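Local coordinates for protein choline dehydrogenase and related flavoproteins (Aspergillus oryzae, PDB 3Q9T) that is a formate oxidase of the glucose-methanol-choline oxidoreductase family that carries 8-formyl-FAD at its catalytic site, at residues P43-A55 with I203-K216. Numbering follows the deposited sequence. Where two conformers were deposited one is given.
Sequences PEDIPEITTPSSA and IYRGQRSGSFLFVK
Arg208 reaches from strand 207-208 to the C-terminal end of helix 47-50 and packs tightly there. Its backbone N donates to Thr50 O at 2.9 Å. With CG trans to the backbone N (chi1 176°) and a bend further out, NE reaches Ile49 O at 2.8 Å, in the carbonyl plane and within the guanidinium plane. The other two nitrogens are also engaged. NH2 donates to a water that lies within hydrogen-bonding distance of Glu48 O and Thr51 O, and NH1 bonds the backbone O of Asn97, an FAD-binding residue. The guanidinium is thus held at all three nitrogens. The side chain lies about 7 Å from the bound 8-formyl-FAD. Next to it, Pro52 CB meets Ile203 CD1 at 3.6 Å. Ile203 and Arg208 sit on the two strands of a beta hairpin, whose type I' turn runs from Tyr204 to Gln207. The hairpin belongs to the large mixed sheet of this GMC-family fold. Phe212 lies beyond Arg208, its CD1 3.5 Å from Pro43 CG. Glu44 CG comes obliquely to the same ring, 3.3 Å from CE2. The solvent side is looser. Glu44 OE1 makes a long salt bridge to Lys216 NZ (3.8 Å). At the Thr50 edge, a second water joins Thr50 OG1 to Gln207 OE1, which also accepts from Arg344.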
# COMPACT_ATOMS: atom_id res chain seq x y z
N PRO A 43 20.49 24.32 9.91
CA PRO A 43 20.71 23.43 8.75
C PRO A 43 22.06 23.63 8.08
O PRO A 43 22.64 22.64 7.62
CB PRO A 43 19.60 23.84 7.77
CG PRO A 43 19.15 25.20 8.22
CD PRO A 43 19.30 25.16 9.74
N GLU A 44 22.56 24.87 8.01
CA GLU A 44 23.83 25.12 7.35
C GLU A 44 24.98 24.36 8.01
O GLU A 44 26.03 24.19 7.42
CB GLU A 44 24.15 26.62 7.26
CG GLU A 44 23.21 27.40 6.36
CD GLU A 44 23.52 28.89 6.32
OE1 GLU A 44 24.52 29.29 5.69
OE2 GLU A 44 22.76 29.66 6.94
N ASP A 45 24.76 23.89 9.24
CA ASP A 45 25.77 23.09 9.94
C ASP A 45 25.71 21.58 9.63
O ASP A 45 26.51 20.81 10.16
CB ASP A 45 25.64 23.26 11.45
CG ASP A 45 26.03 24.64 11.93
OD1 ASP A 45 26.70 25.38 11.17
OD2 ASP A 45 25.67 24.95 13.08
N ILE A 46 24.74 21.17 8.80
CA ILE A 46 24.55 19.74 8.52
C ILE A 46 25.03 19.37 7.11
O ILE A 46 24.41 19.75 6.13
CB ILE A 46 23.07 19.32 8.67
CG1 ILE A 46 22.48 19.85 9.98
CG2 ILE A 46 22.94 17.80 8.61
CD1 ILE A 46 23.08 19.22 11.23
N PRO A 47 26.15 18.65 7.00
CA PRO A 47 26.70 18.27 5.69
C PRO A 47 25.67 17.67 4.74
O PRO A 47 25.60 18.11 3.60
CB PRO A 47 27.77 17.23 6.05
CG PRO A 47 28.21 17.61 7.43
CD PRO A 47 26.98 18.16 8.12
N GLU A 48 24.89 16.70 5.19
CA GLU A 48 23.88 16.07 4.35
C GLU A 48 22.86 17.08 3.81
O GLU A 48 22.25 16.86 2.77
CB GLU A 48 23.15 14.96 5.11
CG GLU A 48 24.02 14.15 6.04
CD GLU A 48 24.09 14.75 7.43
OE1 GLU A 48 25.07 15.48 7.73
OE2 GLU A 48 23.16 14.49 8.23
N ILE A 49 22.66 18.18 4.52
CA ILE A 49 21.78 19.23 3.99
C ILE A 49 22.50 20.11 2.98
O ILE A 49 21.95 20.41 1.90
CB ILE A 49 21.16 20.09 5.12
CG1 ILE A 49 20.04 19.32 5.81
CG2 ILE A 49 20.61 21.40 4.55
CD1 ILE A 49 19.50 19.99 7.08
N THR A 50 23.73 20.51 3.30
CA THR A 50 24.42 21.50 2.46
C THR A 50 25.04 20.90 1.20
O THR A 50 25.31 21.61 0.23
CB THR A 50 25.46 22.31 3.25
OG1 THR A 50 26.46 21.42 3.80
CG2 THR A 50 24.79 23.08 4.38
N THR A 51 25.25 19.59 1.24
CA THR A 51 25.90 18.85 0.15
C THR A 51 24.91 18.29 -0.86
O THR A 51 24.18 17.35 -0.55
CB THR A 51 26.64 17.65 0.72
OG1 THR A 51 27.54 18.09 1.75
CG2 THR A 51 27.38 16.91 -0.38
N PRO A 52 24.88 18.85 -2.08
CA PRO A 52 23.80 18.48 -3.00
C PRO A 52 23.72 16.99 -3.34
O PRO A 52 22.61 16.52 -3.59
CB PRO A 52 24.10 19.30 -4.26
CG PRO A 52 24.84 20.50 -3.74
CD PRO A 52 25.68 19.97 -2.59
N SER A 53 24.83 16.27 -3.33
CA SER A 53 24.76 14.86 -3.75
C SER A 53 24.17 13.96 -2.67
O SER A 53 23.88 12.80 -2.93
CB SER A 53 26.13 14.33 -4.21
OG SER A 53 27.08 14.26 -3.16
N SER A 54 24.00 14.50 -1.47
CA SER A 54 23.44 13.75 -0.35
C SER A 54 21.91 13.85 -0.27
O SER A 54 21.30 13.17 0.55
CB SER A 54 24.00 14.27 0.98
OG SER A 54 25.34 13.85 1.18
N ALA A 55 21.30 14.69 -1.11
CA ALA A 55 19.86 14.97 -1.02
C ALA A 55 18.98 13.74 -0.82
O ALA A 55 18.23 13.65 0.16
CB ALA A 55 19.39 15.76 -2.24
N ILE A 203 21.69 25.40 -6.46
CA ILE A 203 23.04 25.00 -6.09
C ILE A 203 24.03 26.04 -6.62
O ILE A 203 23.86 26.57 -7.73
CB ILE A 203 23.39 23.62 -6.67
CG1 ILE A 203 22.40 22.55 -6.14
CG2 ILE A 203 24.83 23.25 -6.35
CD1 ILE A 203 22.47 21.21 -6.84
N TYR A 204 25.04 26.37 -5.83
CA TYR A 204 26.10 27.27 -6.29
C TYR A 204 27.38 26.96 -5.55
O TYR A 204 27.38 26.81 -4.32
CB TYR A 204 25.71 28.74 -6.12
CG TYR A 204 26.70 29.72 -6.70
CD1 TYR A 204 27.10 29.63 -8.03
CD2 TYR A 204 27.24 30.75 -5.93
CE1 TYR A 204 28.01 30.52 -8.57
CE2 TYR A 204 28.15 31.65 -6.46
CZ TYR A 204 28.52 31.53 -7.79
OH TYR A 204 29.42 32.41 -8.33
N ARG A 205 28.47 26.87 -6.30
CA ARG A 205 29.73 26.40 -5.76
C ARG A 205 29.49 25.18 -4.89
O ARG A 205 29.95 25.13 -3.75
CB ARG A 205 30.40 27.50 -4.94
CG ARG A 205 31.00 28.62 -5.79
CD ARG A 205 31.45 29.77 -4.91
NE ARG A 205 32.82 30.20 -5.20
CZ ARG A 205 33.91 29.73 -4.59
NH1 ARG A 205 33.81 28.80 -3.65
NH2 ARG A 205 35.10 30.20 -4.93
N GLY A 206 28.73 24.22 -5.43
CA GLY A 206 28.52 22.93 -4.77
C GLY A 206 27.91 22.99 -3.37
O GLY A 206 28.07 22.08 -2.56
N GLN A 207 27.22 24.07 -3.08
CA GLN A 207 26.50 24.17 -1.82
C GLN A 207 25.02 24.34 -2.12
O GLN A 207 24.66 25.03 -3.06
CB GLN A 207 27.01 25.36 -0.99
CG GLN A 207 28.43 25.17 -0.42
CD GLN A 207 28.43 25.03 1.09
OE1 GLN A 207 29.18 24.21 1.64
NE2 GLN A 207 27.60 25.82 1.77
N ARG A 208 24.16 23.72 -1.31
CA ARG A 208 22.73 23.91 -1.44
C ARG A 208 22.29 25.33 -1.08
O ARG A 208 22.77 25.91 -0.12
CB ARG A 208 21.96 22.94 -0.54
CG ARG A 208 20.44 23.15 -0.58
CD ARG A 208 19.72 22.38 0.53
NE ARG A 208 19.73 20.93 0.31
CZ ARG A 208 18.88 20.29 -0.49
NH1 ARG A 208 17.94 20.96 -1.16
NH2 ARG A 208 18.95 18.97 -0.60
N SER A 209 21.35 25.87 -1.85
CA SER A 209 20.74 27.16 -1.55
C SER A 209 19.34 26.95 -1.01
O SER A 209 18.39 26.79 -1.79
CB SER A 209 20.66 28.03 -2.81
OG SER A 209 21.92 28.12 -3.46
N GLY A 210 19.21 26.95 0.31
CA GLY A 210 17.93 26.80 0.98
C GLY A 210 17.34 28.12 1.45
O GLY A 210 18.03 29.15 1.52
N SER A 211 16.05 28.09 1.79
CA SER A 211 15.33 29.30 2.20
C SER A 211 15.87 29.88 3.52
O SER A 211 15.62 31.05 3.84
CB SER A 211 13.82 29.01 2.29
OG SER A 211 13.47 28.34 3.50
N PHE A 212 16.63 29.08 4.27
CA PHE A 212 17.28 29.56 5.49
C PHE A 212 18.26 30.71 5.22
O PHE A 212 18.63 31.45 6.13
CB PHE A 212 18.00 28.42 6.21
CG PHE A 212 18.87 27.59 5.30
CD1 PHE A 212 18.49 26.32 4.92
CD2 PHE A 212 20.07 28.10 4.82
CE1 PHE A 212 19.29 25.55 4.08
CE2 PHE A 212 20.88 27.35 3.97
CZ PHE A 212 20.49 26.08 3.61
N LEU A 213 18.67 30.83 3.96
CA LEU A 213 19.52 31.91 3.50
C LEU A 213 18.84 33.29 3.58
O LEU A 213 19.51 34.33 3.51
CB LEU A 213 19.92 31.64 2.05
CG LEU A 213 21.33 31.15 1.69
CD1 LEU A 213 22.05 30.51 2.86
CD2 LEU A 213 21.30 30.24 0.46
N PHE A 214 17.51 33.29 3.67
CA PHE A 214 16.73 34.51 3.80
C PHE A 214 16.77 35.11 5.21
O PHE A 214 16.54 36.31 5.40
CB PHE A 214 15.26 34.23 3.48
CG PHE A 214 14.84 34.61 2.10
CD1 PHE A 214 14.55 35.93 1.79
CD2 PHE A 214 14.70 33.64 1.12
CE1 PHE A 214 14.13 36.29 0.50
CE2 PHE A 214 14.29 33.99 -0.17
CZ PHE A 214 14.00 35.31 -0.48
N VAL A 215 17.01 34.27 6.22
CA VAL A 215 16.68 34.68 7.60
C VAL A 215 17.84 34.70 8.60
O VAL A 215 17.62 34.83 9.81
CB VAL A 215 15.54 33.83 8.18
CG1 VAL A 215 14.27 34.05 7.39
CG2 VAL A 215 15.93 32.36 8.22
N LYS A 216 19.06 34.58 8.10
CA LYS A 216 20.23 34.63 8.98
C LYS A 216 20.81 36.05 9.05
O LYS A 216 20.51 36.91 8.21
CB LYS A 216 21.28 33.60 8.54
CG LYS A 216 21.60 33.63 7.04
CD LYS A 216 22.34 32.37 6.58
CE LYS A 216 23.85 32.43 6.83
NZ LYS A 216 24.57 33.10 5.71
O HOH W 1 21.37 17.68 0.24
O HOH W 2 28.66 21.34 2.08